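Side-chain contacts in flavodoxin, WrbA-like protein (Agrobacterium tumefaciens, PDB 3D7N), which probably binds FMN and carries electrons as a flavodoxin-like, WrbA-type protein, perhaps reducing quinones with NAD(P)H: residues A[20-25]-A[168-173]; A[60-63]-A[69-72]; A[109-114]-A[149-154]. One frame throughout, in Å; residues are numbered along the deposited sequence.

Contact 1: residues A[20-25]-A[168-173]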
ATOM      1  N   THR A  20       9.527  13.409  15.747  1.00 69.50           N
ATOM      2  CA  THR A  20       9.159  12.054  16.135  1.00 67.29           C
ATOM      3  C   THR A  20       9.685  11.687  17.532  1.00 65.93           C
ATOM      4  O   THR A  20       9.115  10.833  18.168  1.00 64.42           O
ATOM      5  CB  THR A  20       9.382  10.975  14.985  1.00 67.35           C
ATOM      6  OG1 THR A  20       9.917   9.746  15.509  1.00 66.41           O
ATOM      7  CG2 THR A  20      10.237  11.524  13.900  1.00 66.25           C
ATOM      8  N   HIS A  21      10.695  12.398  18.044  1.00 66.30           N
ATOM      9  CA  HIS A  21      11.155  12.233  19.449  1.00 65.83           C
ATOM     10  C   HIS A  21      10.096  12.674  20.458  1.00 65.50           C
ATOM     11  O   HIS A  21       9.868  12.005  21.462  1.00 65.93           O
ATOM     12  CB  HIS A  21      12.456  13.005  19.716  1.00 65.98           C
ATOM     13  CG  HIS A  21      12.922  12.942  21.143  1.00 66.45           C
ATOM     14  ND1 HIS A  21      13.311  11.767  21.752  1.00 66.88           N
ATOM     15  CD2 HIS A  21      13.067  13.911  22.081  1.00 68.76           C
ATOM     16  CE1 HIS A  21      13.689  12.013  22.994  1.00 66.96           C
ATOM     17  NE2 HIS A  21      13.542  13.306  23.223  1.00 67.71           N
ATOM     18  N   ARG A  22       9.444  13.795  20.190  1.00 65.01           N
ATOM     19  CA  ARG A  22       8.389  14.292  21.073  1.00 64.77           C
ATOM     20  C   ARG A  22       7.175  13.363  21.073  1.00 64.08           C
ATOM     21  O   ARG A  22       6.577  13.075  22.104  1.00 63.13           O
ATOM     22  CB  ARG A  22       7.986  15.721  20.660  1.00 64.73           C
ATOM     23  CG  ARG A  22       7.176  16.470  21.670  1.00 65.31           C
ATOM     24  CD  ARG A  22       7.973  16.769  22.934  1.00 68.26           C
ATOM     25  NE  ARG A  22       7.096  17.113  24.060  1.00 70.41           N
ATOM     26  CZ  ARG A  22       6.390  16.246  24.792  1.00 70.35           C
ATOM     27  NH1 ARG A  22       6.408  14.937  24.547  1.00 69.67           N
ATOM     28  NH2 ARG A  22       5.630  16.699  25.774  1.00 70.69           N
HETATM   29  N   MSE A  23       6.826  12.873  19.897  1.00 64.03           N
HETATM   30  CA  MSE A  23       5.717  11.920  19.765  1.00 64.94           C
HETATM   31  C   MSE A  23       6.012  10.585  20.477  1.00 61.60           C
HETATM   32  O   MSE A  23       5.122   9.953  21.028  1.00 60.51           O
HETATM   33  CB  MSE A  23       5.418  11.707  18.292  1.00 64.79           C
HETATM   34  CG  MSE A  23       3.973  11.946  17.899  1.00 68.47           C
HETATM   35 SE   MSE A  23       3.763  11.117  16.075  1.00 81.40          SE
HETATM   36  CE  MSE A  23       1.922  10.327  16.298  1.00 69.97           C
ATOM     37  N   ALA A  24       7.273  10.172  20.459  1.00 59.58           N
ATOM     38  CA  ALA A  24       7.695   8.972  21.147  1.00 58.63           C
ATOM     39  C   ALA A  24       7.586   9.154  22.658  1.00 57.64           C
ATOM     40  O   ALA A  24       7.104   8.255  23.341  1.00 57.41           O
ATOM     41  CB  ALA A  24       9.110   8.603  20.747  1.00 57.61           C
ATOM     42  N   GLU A  25       8.052  10.302  23.184  1.00 55.97           N
ATOM     43  CA  GLU A  25       7.880  10.606  24.595  1.00 55.14           C
ATOM     44  C   GLU A  25       6.405  10.523  25.005  1.00 53.21           C
ATOM     45  O   GLU A  25       6.067   9.947  26.017  1.00 52.64           O
ATOM     46  CB  GLU A  25       8.494  11.983  24.948  1.00 55.23           C
ATOM     47  CG  GLU A  25      10.038  11.987  24.900  1.00 56.44           C
ATOM     48  CD  GLU A  25      10.684  13.375  24.842  1.00 56.93           C
ATOM     49  OE1 GLU A  25      10.215  14.282  24.122  1.00 61.09           O
ATOM     50  OE2 GLU A  25      11.710  13.561  25.514  1.00 58.52           O
ATOM     51  N   GLY A 168      -3.146  18.282  20.894  1.00 51.25           N
ATOM     52  CA  GLY A 168      -4.060  17.344  20.279  1.00 51.61           C
ATOM     53  C   GLY A 168      -3.374  16.096  19.753  1.00 51.77           C
ATOM     54  O   GLY A 168      -3.785  14.996  20.108  1.00 52.59           O
ATOM     55  N   ASP A 169      -2.308  16.246  18.955  1.00 51.66           N
ATOM     56  CA  ASP A 169      -1.554  15.075  18.462  1.00 52.07           C
ATOM     57  C   ASP A 169      -0.811  14.301  19.531  1.00 52.01           C
ATOM     58  O   ASP A 169      -0.774  13.063  19.487  1.00 51.49           O
ATOM     59  CB  ASP A 169      -0.557  15.467  17.356  1.00 52.68           C
ATOM     60  CG  ASP A 169      -1.262  16.000  16.113  1.00 55.35           C
ATOM     61  OD1 ASP A 169      -2.476  15.679  15.952  1.00 55.24           O
ATOM     62  OD2 ASP A 169      -0.630  16.777  15.338  1.00 59.17           O
ATOM     63  N   LEU A 170      -0.187  15.037  20.461  1.00 51.63           N
ATOM     64  CA  LEU A 170       0.526  14.433  21.593  1.00 50.69           C
ATOM     65  C   LEU A 170      -0.468  13.659  22.471  1.00 50.18           C
ATOM     66  O   LEU A 170      -0.165  12.566  22.931  1.00 49.71           O
ATOM     67  CB  LEU A 170       1.299  15.492  22.409  1.00 50.34           C
ATOM     68  CG  LEU A 170       2.386  16.260  21.662  1.00 48.72           C
ATOM     69  CD1 LEU A 170       2.909  17.390  22.463  1.00 47.44           C
ATOM     70  CD2 LEU A 170       3.489  15.318  21.299  1.00 49.76           C
ATOM     71  N   GLU A 171      -1.664  14.192  22.647  1.00 50.34           N
ATOM     72  CA  GLU A 171      -2.668  13.526  23.461  1.00 51.11           C
ATOM     73  C   GLU A 171      -3.188  12.211  22.834  1.00 51.50           C
ATOM     74  O   GLU A 171      -3.225  11.155  23.500  1.00 51.16           O
ATOM     75  CB  GLU A 171      -3.803  14.504  23.782  1.00 51.19           C
ATOM     76  CG  GLU A 171      -4.982  13.940  24.606  1.00 51.86           C
ATOM     77  CD  GLU A 171      -4.604  13.364  25.977  1.00 52.47           C
ATOM     78  OE1 GLU A 171      -3.431  13.485  26.376  1.00 52.64           O
ATOM     79  OE2 GLU A 171      -5.507  12.820  26.659  1.00 50.72           O
ATOM     80  N   THR A 172      -3.539  12.268  21.554  1.00 52.11           N
ATOM     81  CA  THR A 172      -3.937  11.069  20.810  1.00 52.49           C
ATOM     82  C   THR A 172      -2.796  10.062  20.820  1.00 52.23           C
ATOM     83  O   THR A 172      -3.015   8.860  21.037  1.00 52.77           O
ATOM     84  CB  THR A 172      -4.628  11.396  19.368  1.00 53.73           C
ATOM     85  OG1 THR A 172      -4.241  12.684  18.897  1.00 55.57           O
ATOM     86  CG2 THR A 172      -6.219  11.542  19.535  1.00 53.29           C
ATOM     87  N   ALA A 173      -1.569  10.542  20.665  1.00 51.53           N
ATOM     88  CA  ALA A 173      -0.395   9.659  20.789  1.00 50.71           C
ATOM     89  C   ALA A 173      -0.298   8.982  22.167  1.00 50.16           C
ATOM     90  O   ALA A 173      -0.080   7.778  22.281  1.00 49.84           O
ATOM     91  CB  ALA A 173       0.901  10.429  20.464  1.00 50.09           C
TER

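Contact 2: residues A[60-63]-A[69-72]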
ATOM      1  N   PHE A  60       6.892   1.034  17.242  1.00 51.05           N
ATOM      2  CA  PHE A  60       7.817   1.589  16.285  1.00 51.13           C
ATOM      3  C   PHE A  60       7.524   3.074  15.990  1.00 50.90           C
ATOM      4  O   PHE A  60       6.415   3.434  15.662  1.00 49.86           O
ATOM      5  CB  PHE A  60       7.635   0.844  14.960  1.00 51.24           C
ATOM      6  CG  PHE A  60       8.011  -0.650  14.986  1.00 50.23           C
ATOM      7  CD1 PHE A  60       9.190  -1.083  15.491  1.00 50.62           C
ATOM      8  CD2 PHE A  60       7.175  -1.589  14.411  1.00 52.36           C
ATOM      9  CE1 PHE A  60       9.514  -2.450  15.470  1.00 50.91           C
ATOM     10  CE2 PHE A  60       7.506  -2.917  14.354  1.00 52.21           C
ATOM     11  CZ  PHE A  60       8.667  -3.351  14.883  1.00 50.96           C
ATOM     12  N   GLY A  61       8.549   3.902  16.022  1.00 50.55           N
ATOM     13  CA  GLY A  61       8.417   5.298  15.689  1.00 51.51           C
ATOM     14  C   GLY A  61       9.315   5.748  14.551  1.00 52.04           C
ATOM     15  O   GLY A  61      10.509   5.550  14.571  1.00 50.91           O
ATOM     16  N   THR A  62       8.753   6.417  13.559  1.00 53.36           N
ATOM     17  CA  THR A  62       9.624   6.971  12.508  1.00 53.33           C
ATOM     18  C   THR A  62       8.987   8.154  11.825  1.00 52.41           C
ATOM     19  O   THR A  62       7.764   8.211  11.719  1.00 52.92           O
ATOM     20  CB  THR A  62      10.017   5.886  11.482  1.00 53.54           C
ATOM     21  OG1 THR A  62      10.748   6.487  10.407  1.00 54.86           O
ATOM     22  CG2 THR A  62       8.762   5.138  10.920  1.00 52.16           C
ATOM     23  N   PRO A  63       9.806   9.102  11.386  1.00 51.45           N
ATOM     24  CA  PRO A  63       9.409  10.143  10.440  1.00 51.38           C
ATOM     25  C   PRO A  63       8.972   9.536   9.126  1.00 50.40           C
ATOM     26  O   PRO A  63       9.325   8.431   8.874  1.00 49.94           O
ATOM     27  CB  PRO A  63      10.700  10.962  10.209  1.00 51.32           C
ATOM     28  CG  PRO A  63      11.706  10.484  11.194  1.00 51.23           C
ATOM     29  CD  PRO A  63      11.207   9.244  11.836  1.00 52.48           C
ATOM     30  N   PRO A  69       9.229   5.306   5.623  1.00 50.49           N
ATOM     31  CA  PRO A  69      10.016   5.467   6.829  1.00 50.40           C
ATOM     32  C   PRO A  69      11.431   5.952   6.512  1.00 50.46           C
ATOM     33  O   PRO A  69      11.974   5.606   5.456  1.00 51.30           O
ATOM     34  CB  PRO A  69      10.063   4.065   7.414  1.00 49.61           C
ATOM     35  CG  PRO A  69       9.878   3.154   6.319  1.00 51.86           C
ATOM     36  CD  PRO A  69       8.923   3.876   5.357  1.00 51.18           C
ATOM     37  N   SER A  70      12.017   6.743   7.399  1.00 50.53           N
ATOM     38  CA  SER A  70      13.395   7.171   7.205  1.00 50.15           C
ATOM     39  C   SER A  70      14.299   5.985   6.931  1.00 50.43           C
ATOM     40  O   SER A  70      14.054   4.860   7.419  1.00 50.23           O
ATOM     41  CB  SER A  70      13.882   7.883   8.440  1.00 50.49           C
ATOM     42  OG  SER A  70      13.758   7.070   9.587  1.00 51.77           O
ATOM     43  N   TRP A  71      15.357   6.226   6.157  1.00 50.44           N
ATOM     44  CA  TRP A  71      16.325   5.192   5.925  1.00 50.46           C
ATOM     45  C   TRP A  71      16.897   4.619   7.220  1.00 51.26           C
ATOM     46  O   TRP A  71      17.179   3.438   7.288  1.00 52.53           O
ATOM     47  CB  TRP A  71      17.436   5.648   4.999  1.00 50.28           C
ATOM     48  CG  TRP A  71      18.469   6.596   5.560  1.00 49.39           C
ATOM     49  CD1 TRP A  71      18.511   7.949   5.388  1.00 47.88           C
ATOM     50  CD2 TRP A  71      19.631   6.246   6.315  1.00 49.12           C
ATOM     51  NE1 TRP A  71      19.615   8.460   5.998  1.00 48.36           N
ATOM     52  CE2 TRP A  71      20.322   7.443   6.585  1.00 49.09           C
ATOM     53  CE3 TRP A  71      20.156   5.031   6.805  1.00 49.06           C
ATOM     54  CZ2 TRP A  71      21.526   7.471   7.319  1.00 48.93           C
ATOM     55  CZ3 TRP A  71      21.326   5.065   7.546  1.00 48.86           C
ATOM     56  CH2 TRP A  71      22.011   6.273   7.779  1.00 48.04           C
ATOM     57  N   GLN A  72      17.046   5.456   8.236  1.00 51.40           N
ATOM     58  CA  GLN A  72      17.554   5.024   9.513  1.00 51.32           C
ATOM     59  C   GLN A  72      16.603   4.028  10.155  1.00 51.28           C
ATOM     60  O   GLN A  72      17.035   3.022  10.661  1.00 49.95           O
ATOM     61  CB  GLN A  72      17.770   6.226  10.449  1.00 51.58           C
ATOM     62  CG  GLN A  72      18.961   7.123  10.096  1.00 50.25           C
ATOM     63  CD  GLN A  72      18.552   8.355   9.281  1.00 48.59           C
ATOM     64  OE1 GLN A  72      17.521   8.372   8.604  1.00 49.56           O
ATOM     65  NE2 GLN A  72      19.382   9.367   9.321  1.00 45.29           N
TER

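Contact 3: residues A[109-114]-A[149-154]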
ATOM      1  N   ASN A 109       1.418   5.257   4.164  1.00 52.60           N
ATOM      2  CA  ASN A 109       2.394   4.322   3.662  1.00 52.27           C
ATOM      3  C   ASN A 109       3.422   3.852   4.734  1.00 51.30           C
ATOM      4  O   ASN A 109       3.769   2.693   4.795  1.00 51.74           O
ATOM      5  CB  ASN A 109       3.124   4.905   2.456  1.00 52.23           C
ATOM      6  CG  ASN A 109       3.969   3.848   1.741  1.00 56.36           C
ATOM      7  OD1 ASN A 109       3.429   2.825   1.332  1.00 63.22           O
ATOM      8  ND2 ASN A 109       5.304   4.061   1.643  1.00 55.70           N
ATOM      9  N   THR A 110       3.918   4.781   5.514  1.00 50.29           N
ATOM     10  CA  THR A 110       4.842   4.528   6.612  1.00 51.06           C
ATOM     11  C   THR A 110       4.150   3.635   7.639  1.00 50.48           C
ATOM     12  O   THR A 110       4.661   2.620   7.950  1.00 49.73           O
ATOM     13  CB  THR A 110       5.330   5.829   7.240  1.00 49.94           C
ATOM     14  OG1 THR A 110       6.027   6.538   6.226  1.00 51.38           O
ATOM     15  CG2 THR A 110       6.299   5.594   8.428  1.00 50.15           C
ATOM     16  N   LEU A 111       2.909   3.933   7.986  1.00 50.67           N
ATOM     17  CA  LEU A 111       2.196   3.135   8.968  1.00 50.51           C
ATOM     18  C   LEU A 111       1.972   1.708   8.476  1.00 50.49           C
ATOM     19  O   LEU A 111       2.134   0.754   9.271  1.00 51.09           O
ATOM     20  CB  LEU A 111       0.885   3.807   9.386  1.00 50.09           C
ATOM     21  CG  LEU A 111       1.085   5.126  10.151  1.00 51.45           C
ATOM     22  CD1 LEU A 111      -0.258   5.777  10.506  1.00 49.45           C
ATOM     23  CD2 LEU A 111       2.014   4.832  11.357  1.00 47.78           C
ATOM     24  N   GLN A 112       1.573   1.576   7.216  1.00 50.39           N
ATOM     25  CA  GLN A 112       1.401   0.294   6.568  1.00 50.43           C
ATOM     26  C   GLN A 112       2.650  -0.522   6.509  1.00 51.22           C
ATOM     27  O   GLN A 112       2.550  -1.732   6.673  1.00 52.46           O
ATOM     28  CB  GLN A 112       0.812   0.451   5.187  1.00 51.28           C
ATOM     29  CG  GLN A 112      -0.607   0.889   5.261  1.00 51.98           C
ATOM     30  CD  GLN A 112      -1.430   0.522   4.071  1.00 58.35           C
ATOM     31  OE1 GLN A 112      -1.323   1.146   3.031  1.00 57.80           O
ATOM     32  NE2 GLN A 112      -2.300  -0.511   4.235  1.00 63.62           N
ATOM     33  N   TYR A 113       3.834   0.103   6.358  1.00 51.29           N
ATOM     34  CA  TYR A 113       5.093  -0.626   6.478  1.00 49.85           C
ATOM     35  C   TYR A 113       5.294  -1.195   7.905  1.00 49.79           C
ATOM     36  O   TYR A 113       5.805  -2.280   8.126  1.00 47.89           O
ATOM     37  CB  TYR A 113       6.327   0.216   6.089  1.00 50.71           C
ATOM     38  CG  TYR A 113       7.597  -0.578   6.363  1.00 50.29           C
ATOM     39  CD1 TYR A 113       8.407  -0.303   7.440  1.00 52.83           C
ATOM     40  CD2 TYR A 113       7.895  -1.679   5.595  1.00 49.89           C
ATOM     41  CE1 TYR A 113       9.574  -1.095   7.705  1.00 52.99           C
ATOM     42  CE2 TYR A 113       9.007  -2.475   5.854  1.00 51.90           C
ATOM     43  CZ  TYR A 113       9.816  -2.195   6.916  1.00 51.84           C
ATOM     44  OH  TYR A 113      10.860  -3.020   7.138  1.00 52.31           O
ATOM     45  N   LEU A 114       4.917  -0.425   8.877  1.00 50.00           N
ATOM     46  CA  LEU A 114       5.096  -0.777  10.251  1.00 50.09           C
ATOM     47  C   LEU A 114       4.209  -1.992  10.586  1.00 51.40           C
ATOM     48  O   LEU A 114       4.600  -2.917  11.272  1.00 51.93           O
ATOM     49  CB  LEU A 114       4.726   0.478  11.026  1.00 51.17           C
ATOM     50  CG  LEU A 114       5.885   1.322  11.563  1.00 53.86           C
ATOM     51  CD1 LEU A 114       7.235   1.282  10.830  1.00 47.16           C
ATOM     52  CD2 LEU A 114       5.433   2.724  11.902  1.00 47.30           C
ATOM     53  N   TYR A 149      -6.495   6.105  11.676  1.00 63.90           N
ATOM     54  CA  TYR A 149      -7.122   4.908  12.284  1.00 64.43           C
ATOM     55  C   TYR A 149      -6.222   3.722  12.595  1.00 62.22           C
ATOM     56  O   TYR A 149      -6.434   3.021  13.563  1.00 60.75           O
ATOM     57  CB  TYR A 149      -8.241   4.407  11.400  1.00 66.25           C
ATOM     58  CG  TYR A 149      -9.406   5.345  11.408  1.00 69.12           C
ATOM     59  CD1 TYR A 149     -10.257   5.445  12.531  1.00 71.12           C
ATOM     60  CD2 TYR A 149      -9.672   6.145  10.305  1.00 72.37           C
ATOM     61  CE1 TYR A 149     -11.341   6.322  12.539  1.00 70.51           C
ATOM     62  CE2 TYR A 149     -10.757   7.049  10.310  1.00 71.50           C
ATOM     63  CZ  TYR A 149     -11.571   7.131  11.420  1.00 71.43           C
ATOM     64  OH  TYR A 149     -12.617   8.026  11.372  1.00 71.67           O
ATOM     65  N   ILE A 150      -5.247   3.485  11.743  1.00 60.33           N
ATOM     66  CA  ILE A 150      -4.398   2.345  11.897  1.00 60.49           C
ATOM     67  C   ILE A 150      -3.389   2.510  13.083  1.00 60.06           C
ATOM     68  O   ILE A 150      -3.048   1.553  13.752  1.00 58.43           O
ATOM     69  CB  ILE A 150      -3.744   1.971  10.525  1.00 61.16           C
ATOM     70  CG1 ILE A 150      -3.624   0.474  10.414  1.00 62.61           C
ATOM     71  CG2 ILE A 150      -2.389   2.535  10.347  1.00 63.86           C
ATOM     72  CD1 ILE A 150      -4.921  -0.135  10.058  1.00 66.25           C
ATOM     73  N   ALA A 151      -2.998   3.755  13.338  1.00 59.45           N
ATOM     74  CA  ALA A 151      -1.982   4.155  14.284  1.00 59.29           C
ATOM     75  C   ALA A 151      -1.948   5.703  14.224  1.00 58.19           C
ATOM     76  O   ALA A 151      -2.476   6.278  13.305  1.00 55.70           O
ATOM     77  CB  ALA A 151      -0.630   3.567  13.889  1.00 59.17           C
ATOM     78  N   PRO A 152      -1.322   6.352  15.163  1.00 58.50           N
ATOM     79  CA  PRO A 152      -1.311   7.792  15.147  1.00 60.04           C
ATOM     80  C   PRO A 152      -0.401   8.348  14.084  1.00 61.71           C
ATOM     81  O   PRO A 152       0.656   7.845  13.865  1.00 60.44           O
ATOM     82  CB  PRO A 152      -0.803   8.144  16.527  1.00 59.22           C
ATOM     83  CG  PRO A 152      -0.434   6.943  17.131  1.00 59.72           C
ATOM     84  CD  PRO A 152      -1.105   5.848  16.507  1.00 58.98           C
HETATM   85  N   MSE A 153      -0.854   9.382  13.413  1.00 20.00           N
HETATM   86  CA  MSE A 153      -0.025  10.155  12.528  1.00 20.00           C
HETATM   87  C   MSE A 153      -0.220  11.612  12.869  1.00 20.00           C
HETATM   88  O   MSE A 153      -1.236  11.998  13.398  1.00 70.87           O
HETATM   89  CB  MSE A 153      -0.338   9.872  11.077  1.00 20.00           C
HETATM   90  CG  MSE A 153      -1.757   9.975  10.717  1.00 20.00           C
HETATM   91 SE   MSE A 153      -2.082   9.799   8.854  1.00 20.00          SE
HETATM   92  CE  MSE A 153      -2.077   7.928   8.732  1.00 20.00           C
ATOM     93  N   ALA A 154       0.783  12.419  12.609  1.00 72.78           N
ATOM     94  CA  ALA A 154       0.773  13.787  13.075  1.00 74.23           C
ATOM     95  C   ALA A 154       1.505  14.756  12.161  1.00 76.09           C
ATOM     96  O   ALA A 154       2.391  14.400  11.423  1.00 76.07           O
ATOM     97  CB  ALA A 154       1.347  13.852  14.434  1.00 73.50           C
TER

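Contact 1: residues A[20-25]-A[168-173]
L170 lays its two methyls against the stem and head of R22. CD2 meets R22 CG at 3.9 Å, while CD1 sits 4.3 Å above the guanidinium plane, over its centre. The two side chains cross at about a right angle. R22 reaches this position because its CG stands anti to the backbone N (chi1 -165°) and the chain then bends at chi2. The guanidinium also faces E25 OE1 along its own helix. That salt bridge is long, NH1 to OE1 3.9 Å, and the oxygen lies well out of the guanidinium plane, so only charge acts there. M165 lies against R22 as well.

Helices 19-31 and 167-186 pack here on one side of the flavodoxin-like alpha/beta sheet. Their local axes come within 9.2 Å and cross at -46°. Deeper in, M23, a selenomethionine, brings CG to 4.3 Å from A173 CB. Its CA is equally far from L170 CD2. M23 extends on to F97 and N99 of strand 93-100. L170 and A173 both reach A26, one turn further along helix 19-31. On the far helix, T172 OG1 and T172 N grip G168 O from opposite faces of its carbonyl plane.

Contact 2: residues A[60-63]-A[69-72]
T62 and S70 join through their hydroxyls. S70 OG donates to T62 OG1 at 3.2 Å. T62 OG1 in turn donates to P63 O, 2.9 Å away. This second bond lies in the carbonyl plane, on a lone pair, with a C=O...donor angle of 132°. The T62 hydroxyl therefore accepts from one side of the contact and donates back into its own strand.

Proline carbons pack beside this pair. T62 CG2 touches P69 CB at 3.9 Å. P63 CD lies 4.0 Å from S70 OG. P63 O also approaches the other backbone, 3.7 Å from P69 CA. All four touching residues are buried, and the two hydroxyls are satisfied by each other, by P63 O and by F73 N.

S70 is the N-cap of helix 71-79. Its OG, set between its own backbone N and carbonyl carbon (chi1 57°), also bonds F73 N. One hydroxyl thus links the helix start to the strand. H14 ND1 makes a further, weak bond to S70 OG. On the strand side, T62 O accepts from T98 OG1.

Beyond this shell, the second subunit reaches the turn: its K74 NZ bonds P69 O, and its D78 bonds W71 N. T62 lies in strand 57-65, beside strand 93-100 in the sheet. T110 and Y113 of helix 104-120 pack against T62 and P69, respectively.

Contact 3: residues A[109-114]-A[149-154]
L111 points from helix 104-120 into segment 149-154 and has by far the most surface buried here. I150 lies against the base of the leucine, and A151 and M153 meet its branch methyls. L111 CB rests on I150 CG2 at 3.6 Å. The branches of the leucine then divide the work. CD2 packs on A151 CB at 3.9 Å. CD1 meets the terminal methyl of M153, a selenomethionine, and lies 3.6 Å from A151 O. CD1 to M153 CE is modelled at 3.3 Å, shorter than two methyls normally come, so the exact spacing is doubtful.

L111 has its CG anti to the carbonyl carbon (chi1 -66°), which sends both methyls across to the other segment. M153 bends at chi3 (82°), and its CE comes back onto L111 CD1. The two side chains cross obliquely. No hydrogen bond joins the segments; apolar side chains carry the contact.

I150 O accepts from W125 NE1. T98 of strand 93-100 touches both L111 and M153. G119 of the third subunit packs on I150, and L103 of the fourth on M153.

Strand 93-100, helix 104-120 and strand 153-155, which pairs in parallel with 93-100, form a beta-alpha-beta crossover of the flavodoxin-like fold; strand 124-126, between them in the chain, also pairs with 93-100. L111 packs the crossover helix onto the chain entering the last strand.

Contacts 2 and 3 are buried, while contact 1 is only partly so, with R22 and L170 towards its outer edge. Contact 1 joins two helices and contact 3 a helix to an incoming strand, both without a hydrogen bond across. Contact 2 joins a strand to a helix start and relies on hydroxyls. Along the chain, contact 1 closes a loop that holds the other two in series. M23 ties contact 1 to contact 3, its CE 3.5 Å from P152 CB. T62 and T110 link contacts 2 and 3 through their CG2 methyls, 3.5 Å apart. Both of these contacts touch the second subunit, whereas no other chain of the assembly touches contact 1.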